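Local coordinates for choline binding protein PCPA (PDB 4CP6) that is a leucine-rich-repeat surface antigen of the pneumococcus, a choline-binding protein that is probably held on the cell wall and may take part in adhesion, at residues A[19-31]-A[61-75]. Residues are numbered along the deposited sequence; the frame is centred on the assembly and turned at random.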
ATOM      1  N   ILE A  19      12.116 -24.702 -26.507  1.00 18.43           N
ATOM      2  CA  ILE A  19      11.800 -26.125 -26.596  1.00 17.71           C
ATOM      3  C   ILE A  19      10.308 -26.228 -26.311  1.00 21.73           C
ATOM      4  O   ILE A  19       9.841 -25.709 -25.294  1.00 19.96           O
ATOM      5  CB  ILE A  19      12.625 -26.973 -25.603  1.00 19.98           C
ATOM      6  CG1 ILE A  19      14.137 -26.830 -25.871  1.00 20.52           C
ATOM      7  CG2 ILE A  19      12.170 -28.449 -25.644  1.00 20.35           C
ATOM      8  CD1 ILE A  19      14.989 -27.254 -24.697  1.00 20.40           C
ATOM      9  N   GLN A  20       9.543 -26.836 -27.228  1.00 20.37           N
ATOM     10  CA  GLN A  20       8.107 -26.969 -27.046  1.00 19.60           C
ATOM     11  C   GLN A  20       7.767 -28.426 -26.906  1.00 23.64           C
ATOM     12  O   GLN A  20       8.100 -29.218 -27.798  1.00 23.44           O
ATOM     13  CB  GLN A  20       7.323 -26.328 -28.200  1.00 21.34           C
ATOM     14  CG  GLN A  20       5.812 -26.393 -27.989  1.00 20.46           C
ATOM     15  CD  GLN A  20       5.045 -25.762 -29.117  1.00 28.59           C
ATOM     16  OE1 GLN A  20       5.289 -24.619 -29.490  1.00 25.87           O
ATOM     17  NE2 GLN A  20       4.056 -26.474 -29.646  1.00 30.46           N
ATOM     18  N   GLN A  21       7.150 -28.798 -25.782  1.00 20.39           N
ATOM     19  CA  GLN A  21       6.744 -30.178 -25.490  1.00 19.97           C
ATOM     20  C   GLN A  21       5.358 -30.168 -24.889  1.00 23.18           C
ATOM     21  O   GLN A  21       5.110 -29.403 -23.944  1.00 21.01           O
ATOM     22  CB  GLN A  21       7.732 -30.861 -24.533  1.00 20.62           C
ATOM     23  CG  GLN A  21       9.146 -30.979 -25.097  1.00 21.77           C
ATOM     24  CD  GLN A  21      10.056 -31.797 -24.211  1.00 26.22           C
ATOM     25  OE1 GLN A  21       9.679 -32.243 -23.118  1.00 23.88           O
ATOM     26  NE2 GLN A  21      11.267 -32.054 -24.692  1.00 24.48           N
ATOM     27  N   ASN A  22       4.442 -31.005 -25.441  1.00 21.79           N
ATOM     28  CA  ASN A  22       3.051 -31.110 -24.999  1.00 22.20           C
ATOM     29  C   ASN A  22       2.374 -29.726 -24.913  1.00 26.08           C
ATOM     30  O   ASN A  22       1.688 -29.417 -23.940  1.00 26.55           O
ATOM     31  CB  ASN A  22       2.951 -31.919 -23.699  1.00 23.58           C
ATOM     32  CG  ASN A  22       1.550 -32.293 -23.264  1.00 49.51           C
ATOM     33  OD1 ASN A  22       1.217 -32.222 -22.077  1.00 45.84           O
ATOM     34  ND2 ASN A  22       0.690 -32.678 -24.205  1.00 38.82           N
ATOM     35  N   ASN A  23       2.624 -28.882 -25.925  1.00 24.29           N
ATOM     36  CA  ASN A  23       2.062 -27.536 -26.064  1.00 25.06           C
ATOM     37  C   ASN A  23       2.397 -26.597 -24.885  1.00 26.84           C
ATOM     38  O   ASN A  23       1.605 -25.716 -24.513  1.00 26.84           O
ATOM     39  CB  ASN A  23       0.564 -27.578 -26.366  1.00 29.41           C
ATOM     40  CG  ASN A  23       0.303 -27.991 -27.796  1.00 55.11           C
ATOM     41  OD1 ASN A  23       0.353 -27.182 -28.730  1.00 56.56           O
ATOM     42  ND2 ASN A  23       0.096 -29.271 -28.015  1.00 44.36           N
ATOM     43  N   ILE A  24       3.602 -26.779 -24.328  1.00 20.77           N
ATOM     44  CA  ILE A  24       4.170 -25.886 -23.320  1.00 18.01           C
ATOM     45  C   ILE A  24       5.534 -25.489 -23.888  1.00 19.15           C
ATOM     46  O   ILE A  24       6.345 -26.368 -24.228  1.00 18.41           O
ATOM     47  CB  ILE A  24       4.282 -26.506 -21.902  1.00 19.73           C
ATOM     48  CG1 ILE A  24       2.883 -26.881 -21.342  1.00 20.47           C
ATOM     49  CG2 ILE A  24       5.016 -25.539 -20.934  1.00 19.46           C
ATOM     50  CD1 ILE A  24       2.850 -27.586 -19.954  1.00 23.69           C
ATOM     51  N   LYS A  25       5.810 -24.184 -23.953  1.00 16.01           N
ATOM     52  CA  LYS A  25       7.102 -23.691 -24.400  1.00 14.88           C
ATOM     53  C   LYS A  25       8.002 -23.473 -23.195  1.00 18.07           C
ATOM     54  O   LYS A  25       7.529 -23.000 -22.150  1.00 17.73           O
ATOM     55  CB  LYS A  25       6.953 -22.366 -25.159  1.00 17.25           C
ATOM     56  CG  LYS A  25       6.271 -22.541 -26.504  1.00 20.43           C
ATOM     57  CD  LYS A  25       6.019 -21.196 -27.179  1.00 25.33           C
ATOM     58  CE  LYS A  25       5.450 -21.331 -28.579  1.00 30.32           C
ATOM     59  NZ  LYS A  25       4.096 -21.955 -28.564  1.00 36.52           N
ATOM     60  N   TYR A  26       9.282 -23.795 -23.346  1.00 15.74           N
ATOM     61  CA  TYR A  26      10.339 -23.619 -22.359  1.00 14.52           C
ATOM     62  C   TYR A  26      11.483 -22.881 -23.031  1.00 18.57           C
ATOM     63  O   TYR A  26      11.769 -23.131 -24.209  1.00 19.22           O
ATOM     64  CB  TYR A  26      10.855 -24.971 -21.861  1.00 15.15           C
ATOM     65  CG  TYR A  26       9.783 -25.828 -21.243  1.00 14.80           C
ATOM     66  CD1 TYR A  26       9.004 -26.676 -22.026  1.00 15.35           C
ATOM     67  CD2 TYR A  26       9.570 -25.826 -19.869  1.00 15.66           C
ATOM     68  CE1 TYR A  26       8.038 -27.498 -21.459  1.00 15.36           C
ATOM     69  CE2 TYR A  26       8.580 -26.619 -19.292  1.00 16.35           C
ATOM     70  CZ  TYR A  26       7.839 -27.479 -20.087  1.00 16.64           C
ATOM     71  OH  TYR A  26       6.865 -28.261 -19.508  1.00 19.26           O
ATOM     72  N   LYS A  27      12.156 -21.981 -22.305  1.00 14.57           N
ATOM     73  CA  LYS A  27      13.270 -21.259 -22.889  1.00 13.86           C
ATOM     74  C   LYS A  27      14.534 -21.570 -22.111  1.00 16.64           C
ATOM     75  O   LYS A  27      14.523 -21.497 -20.894  1.00 15.01           O
ATOM     76  CB  LYS A  27      12.954 -19.746 -22.920  1.00 14.94           C
ATOM     77  CG  LYS A  27      14.031 -18.887 -23.552  1.00 18.88           C
ATOM     78  CD  LYS A  27      13.571 -17.454 -23.665  1.00 24.22           C
ATOM     79  CE  LYS A  27      14.665 -16.580 -24.215  1.00 34.36           C
ATOM     80  NZ  LYS A  27      14.135 -15.258 -24.643  1.00 35.78           N
ATOM     81  N   VAL A  28      15.608 -21.991 -22.804  1.00 14.03           N
ATOM     82  CA  VAL A  28      16.871 -22.381 -22.201  1.00 13.97           C
ATOM     83  C   VAL A  28      17.533 -21.184 -21.548  1.00 16.19           C
ATOM     84  O   VAL A  28      17.740 -20.142 -22.193  1.00 16.86           O
ATOM     85  CB  VAL A  28      17.806 -23.065 -23.241  1.00 17.21           C
ATOM     86  CG1 VAL A  28      19.137 -23.448 -22.602  1.00 16.64           C
ATOM     87  CG2 VAL A  28      17.124 -24.297 -23.863  1.00 17.12           C
ATOM     88  N   LEU A  29      17.845 -21.359 -20.269  1.00 14.65           N
ATOM     89  CA  LEU A  29      18.523 -20.345 -19.460  1.00 15.13           C
ATOM     90  C   LEU A  29      20.019 -20.605 -19.405  1.00 18.46           C
ATOM     91  O   LEU A  29      20.817 -19.664 -19.520  1.00 18.09           O
ATOM     92  CB  LEU A  29      17.921 -20.288 -18.049  1.00 15.23           C
ATOM     93  CG  LEU A  29      16.455 -19.942 -17.925  1.00 17.22           C
ATOM     94  CD1 LEU A  29      16.030 -20.074 -16.486  1.00 16.77           C
ATOM     95  CD2 LEU A  29      16.160 -18.523 -18.425  1.00 17.20           C
ATOM     96  N   THR A  30      20.398 -21.869 -19.183  1.00 17.58           N
ATOM     97  CA  THR A  30      21.801 -22.309 -19.154  1.00 17.38           C
ATOM     98  C   THR A  30      21.901 -23.699 -19.792  1.00 21.10           C
ATOM     99  O   THR A  30      20.921 -24.467 -19.813  1.00 18.69           O
ATOM    100  CB  THR A  30      22.354 -22.435 -17.722  1.00 21.81           C
ATOM    101  OG1 THR A  30      21.670 -23.499 -17.060  1.00 19.07           O
ATOM    102  CG2 THR A  30      22.271 -21.121 -16.906  1.00 19.81           C
ATOM    103  N   VAL A  31      23.103 -24.031 -20.292  1.00 20.37           N
ATOM    104  CA  VAL A  31      23.386 -25.348 -20.867  1.00 21.33           C
ATOM    105  C   VAL A  31      24.889 -25.560 -20.856  1.00 26.29           C
ATOM    106  O   VAL A  31      25.641 -24.655 -21.231  1.00 24.60           O
ATOM    107  CB  VAL A  31      22.748 -25.596 -22.270  1.00 25.86           C
ATOM    108  CG1 VAL A  31      23.390 -24.735 -23.363  1.00 26.06           C
ATOM    109  CG2 VAL A  31      22.789 -27.085 -22.650  1.00 25.66           C
ATOM    110  N   PRO A  61       5.485 -28.825 -14.805  1.00 15.97           N
ATOM    111  CA  PRO A  61       6.558 -29.808 -14.990  1.00 15.33           C
ATOM    112  C   PRO A  61       7.899 -29.373 -14.372  1.00 17.83           C
ATOM    113  O   PRO A  61       8.159 -28.171 -14.227  1.00 17.12           O
ATOM    114  CB  PRO A  61       6.615 -29.976 -16.519  1.00 17.48           C
ATOM    115  CG  PRO A  61       5.236 -29.578 -16.986  1.00 21.76           C
ATOM    116  CD  PRO A  61       4.916 -28.402 -16.105  1.00 16.99           C
ATOM    117  N   THR A  62       8.741 -30.338 -14.000  1.00 16.30           N
ATOM    118  CA  THR A  62      10.009 -30.057 -13.321  1.00 15.65           C
ATOM    119  C   THR A  62      11.246 -30.335 -14.159  1.00 17.80           C
ATOM    120  O   THR A  62      12.342 -29.840 -13.854  1.00 15.83           O
ATOM    121  CB  THR A  62      10.061 -30.790 -11.961  1.00 18.42           C
ATOM    122  OG1 THR A  62      11.255 -30.442 -11.267  1.00 18.29           O
ATOM    123  CG2 THR A  62       9.997 -32.329 -12.091  1.00 16.95           C
ATOM    124  N   LYS A  63      11.085 -31.181 -15.182  1.00 17.15           N
ATOM    125  CA  LYS A  63      12.212 -31.633 -15.976  1.00 18.80           C
ATOM    126  C   LYS A  63      11.749 -31.899 -17.383  1.00 21.07           C
ATOM    127  O   LYS A  63      10.651 -32.435 -17.593  1.00 22.25           O
ATOM    128  CB  LYS A  63      12.726 -32.947 -15.343  1.00 23.40           C
ATOM    129  CG  LYS A  63      13.959 -33.574 -15.989  1.00 38.48           C
ATOM    130  CD  LYS A  63      14.455 -34.777 -15.188  1.00 47.97           C
ATOM    131  CE  LYS A  63      13.775 -36.075 -15.553  1.00 63.35           C
ATOM    132  NZ  LYS A  63      14.303 -37.206 -14.747  1.00 73.72           N
ATOM    133  N   ILE A  64      12.577 -31.510 -18.355  1.00 16.18           N
ATOM    134  CA  ILE A  64      12.315 -31.816 -19.762  1.00 17.64           C
ATOM    135  C   ILE A  64      13.581 -32.412 -20.337  1.00 20.74           C
ATOM    136  O   ILE A  64      14.694 -32.087 -19.896  1.00 18.90           O
ATOM    137  CB  ILE A  64      11.726 -30.679 -20.606  1.00 21.77           C
ATOM    138  CG1 ILE A  64      12.752 -29.551 -20.808  1.00 21.61           C
ATOM    139  CG2 ILE A  64      10.364 -30.179 -20.036  1.00 22.63           C
ATOM    140  CD1 ILE A  64      12.449 -28.652 -21.919  1.00 21.28           C
ATOM    141  N   THR A  65      13.413 -33.346 -21.273  1.00 17.54           N
ATOM    142  CA  THR A  65      14.577 -33.967 -21.885  1.00 17.04           C
ATOM    143  C   THR A  65      14.542 -33.760 -23.383  1.00 19.70           C
ATOM    144  O   THR A  65      13.461 -33.765 -23.985  1.00 20.40           O
ATOM    145  CB  THR A  65      14.646 -35.458 -21.533  1.00 25.99           C
ATOM    146  OG1 THR A  65      13.477 -36.104 -22.049  1.00 31.72           O
ATOM    147  CG2 THR A  65      14.776 -35.697 -20.038  1.00 21.09           C
ATOM    148  N   VAL A  66      15.722 -33.542 -23.981  1.00 17.33           N
ATOM    149  CA  VAL A  66      15.850 -33.380 -25.430  1.00 19.12           C
ATOM    150  C   VAL A  66      17.054 -34.235 -25.803  1.00 22.14           C
ATOM    151  O   VAL A  66      18.194 -33.886 -25.455  1.00 21.12           O
ATOM    152  CB  VAL A  66      15.999 -31.902 -25.889  1.00 23.91           C
ATOM    153  CG1 VAL A  66      16.065 -31.804 -27.412  1.00 24.04           C
ATOM    154  CG2 VAL A  66      14.856 -31.046 -25.348  1.00 23.98           C
ATOM    155  N   GLY A  67      16.786 -35.398 -26.406  1.00 20.54           N
ATOM    156  CA  GLY A  67      17.847 -36.348 -26.730  1.00 19.49           C
ATOM    157  C   GLY A  67      18.528 -36.806 -25.458  1.00 19.95           C
ATOM    158  O   GLY A  67      17.854 -37.291 -24.548  1.00 20.03           O
ATOM    159  N   ASP A  68      19.866 -36.626 -25.358  1.00 15.92           N
ATOM    160  CA  ASP A  68      20.596 -37.026 -24.160  1.00 14.43           C
ATOM    161  C   ASP A  68      20.804 -35.841 -23.196  1.00 16.23           C
ATOM    162  O   ASP A  68      21.597 -35.953 -22.259  1.00 15.39           O
ATOM    163  CB  ASP A  68      21.960 -37.640 -24.538  1.00 15.15           C
ATOM    164  CG  ASP A  68      22.462 -38.656 -23.549  1.00 18.53           C
ATOM    165  OD1 ASP A  68      21.658 -39.135 -22.733  1.00 16.97           O
ATOM    166  OD2 ASP A  68      23.673 -38.950 -23.567  1.00 22.22           O
ATOM    167  N   LYS A  69      20.066 -34.741 -23.411  1.00 15.85           N
ATOM    168  CA  LYS A  69      20.192 -33.563 -22.535  1.00 16.41           C
ATOM    169  C   LYS A  69      19.001 -33.480 -21.591  1.00 20.39           C
ATOM    170  O   LYS A  69      17.883 -33.836 -21.951  1.00 19.54           O
ATOM    171  CB  LYS A  69      20.305 -32.270 -23.345  1.00 19.23           C
ATOM    172  CG  LYS A  69      21.435 -32.274 -24.375  1.00 22.90           C
ATOM    173  CD  LYS A  69      21.493 -30.953 -25.112  1.00 30.74           C
ATOM    174  CE  LYS A  69      22.465 -31.020 -26.265  1.00 40.80           C
ATOM    175  NZ  LYS A  69      23.469 -29.933 -26.185  1.00 51.80           N
ATOM    176  N   VAL A  70      19.257 -33.020 -20.376  1.00 16.27           N
ATOM    177  CA  VAL A  70      18.227 -32.884 -19.350  1.00 15.33           C
ATOM    178  C   VAL A  70      18.206 -31.434 -18.902  1.00 15.90           C
ATOM    179  O   VAL A  70      19.239 -30.897 -18.488  1.00 14.93           O
ATOM    180  CB  VAL A  70      18.507 -33.834 -18.174  1.00 18.29           C
ATOM    181  CG1 VAL A  70      17.492 -33.651 -17.060  1.00 18.61           C
ATOM    182  CG2 VAL A  70      18.526 -35.287 -18.651  1.00 18.03           C
ATOM    183  N   PHE A  71      17.025 -30.828 -18.971  1.00 14.26           N
ATOM    184  CA  PHE A  71      16.835 -29.428 -18.564  1.00 13.50           C
ATOM    185  C   PHE A  71      15.901 -29.386 -17.347  1.00 15.53           C
ATOM    186  O   PHE A  71      14.775 -29.865 -17.413  1.00 15.09           O
ATOM    187  CB  PHE A  71      16.223 -28.615 -19.700  1.00 14.75           C
ATOM    188  CG  PHE A  71      17.157 -28.482 -20.876  1.00 15.92           C
ATOM    189  CD1 PHE A  71      18.098 -27.453 -20.930  1.00 17.92           C
ATOM    190  CD2 PHE A  71      17.108 -29.398 -21.929  1.00 18.04           C
ATOM    191  CE1 PHE A  71      18.968 -27.337 -22.023  1.00 19.32           C
ATOM    192  CE2 PHE A  71      17.966 -29.276 -23.021  1.00 20.78           C
ATOM    193  CZ  PHE A  71      18.918 -28.270 -23.045  1.00 19.13           C
ATOM    194  N   THR A  72      16.402 -28.865 -16.219  1.00 14.56           N
ATOM    195  CA  THR A  72      15.601 -28.725 -15.006  1.00 13.36           C
ATOM    196  C   THR A  72      14.831 -27.398 -15.150  1.00 14.39           C
ATOM    197  O   THR A  72      15.403 -26.416 -15.630  1.00 15.22           O
ATOM    198  CB  THR A  72      16.526 -28.707 -13.787  1.00 17.06           C
ATOM    199  OG1 THR A  72      17.199 -29.981 -13.707  1.00 16.34           O
ATOM    200  CG2 THR A  72      15.765 -28.512 -12.489  1.00 17.13           C
ATOM    201  N   VAL A  73      13.531 -27.416 -14.812  1.00 13.31           N
ATOM    202  CA  VAL A  73      12.682 -26.207 -14.880  1.00 13.25           C
ATOM    203  C   VAL A  73      12.956 -25.434 -13.578  1.00 14.61           C
ATOM    204  O   VAL A  73      12.543 -25.889 -12.488  1.00 14.32           O
ATOM    205  CB  VAL A  73      11.179 -26.548 -15.037  1.00 14.60           C
ATOM    206  CG1 VAL A  73      10.342 -25.273 -15.152  1.00 15.53           C
ATOM    207  CG2 VAL A  73      10.941 -27.451 -16.264  1.00 14.24           C
ATOM    208  N   THR A  74      13.709 -24.316 -13.673  1.00 12.09           N
ATOM    209  CA  THR A  74      14.115 -23.562 -12.478  1.00 12.55           C
ATOM    210  C   THR A  74      13.349 -22.258 -12.294  1.00 14.90           C
ATOM    211  O   THR A  74      13.482 -21.617 -11.241  1.00 13.62           O
ATOM    212  CB  THR A  74      15.622 -23.289 -12.550  1.00 14.88           C
ATOM    213  OG1 THR A  74      15.898 -22.597 -13.762  1.00 14.28           O
ATOM    214  CG2 THR A  74      16.468 -24.587 -12.521  1.00 17.15           C
ATOM    215  N   GLU A  75      12.620 -21.816 -13.319  1.00 12.30           N
ATOM    216  CA  GLU A  75      11.908 -20.542 -13.232  1.00 12.30           C
ATOM    217  C   GLU A  75      10.571 -20.583 -13.900  1.00 13.89           C
ATOM    218  O   GLU A  75      10.388 -21.295 -14.897  1.00 13.29           O
ATOM    219  CB  GLU A  75      12.744 -19.406 -13.864  1.00 13.40           C
ATOM    220  CG  GLU A  75      14.145 -19.294 -13.277  1.00 15.86           C
ATOM    221  CD  GLU A  75      14.912 -18.037 -13.605  1.00 18.84           C
ATOM    222  OE1 GLU A  75      14.301 -17.098 -14.162  1.00 16.51           O
ATOM    223  OE2 GLU A  75      16.132 -18.001 -13.324  1.00 19.27           O
TER
HETATM  224  O   HOH W   1      10.790 -34.318 -21.856  1.00 23.29           O
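I64 packs against both I19 and the ring of Y26. Its CG2 sits over one face of the Y26 ring near CZ, a CH-pi contact 3.9 Å from the centroid. With CG1 between the backbone N and the carbonyl carbon (chi1 69°), CD1 meets both I19 CG2, at 3.7 Å, and the CG end of Y26. The other branch of I19 extends to F71: CD1 stands over one face of that ring, 4.2 Å from its centroid, while V28 CG1 and V31 CG2 close on F71 CE1. V73 CG2 approaches Y26 CE2 obliquely, and P61 CG lies 3.3 Å from Y26 OH. Toward solvent, the Q21 amide holds the T65 backbone once directly and once through a water. NE2 donates to T65 O at 2.9 Å, with the acceptor near the amide plane but the donor 38° out of the carbonyl plane; OE1 accepts a hydrogen bond from a water, which in turn accepts one from T65 N, fixing the amide's rotation. These contacts pack two antiparallel hairpins face to face, strands 24-31 and 69-75 crossing at 125°. Strand 35-40 joins both, antiparallel to 24-32 and parallel to 69-76, which continues beside 106-107 into the leucine-rich-repeat solenoid, at its N-terminal end.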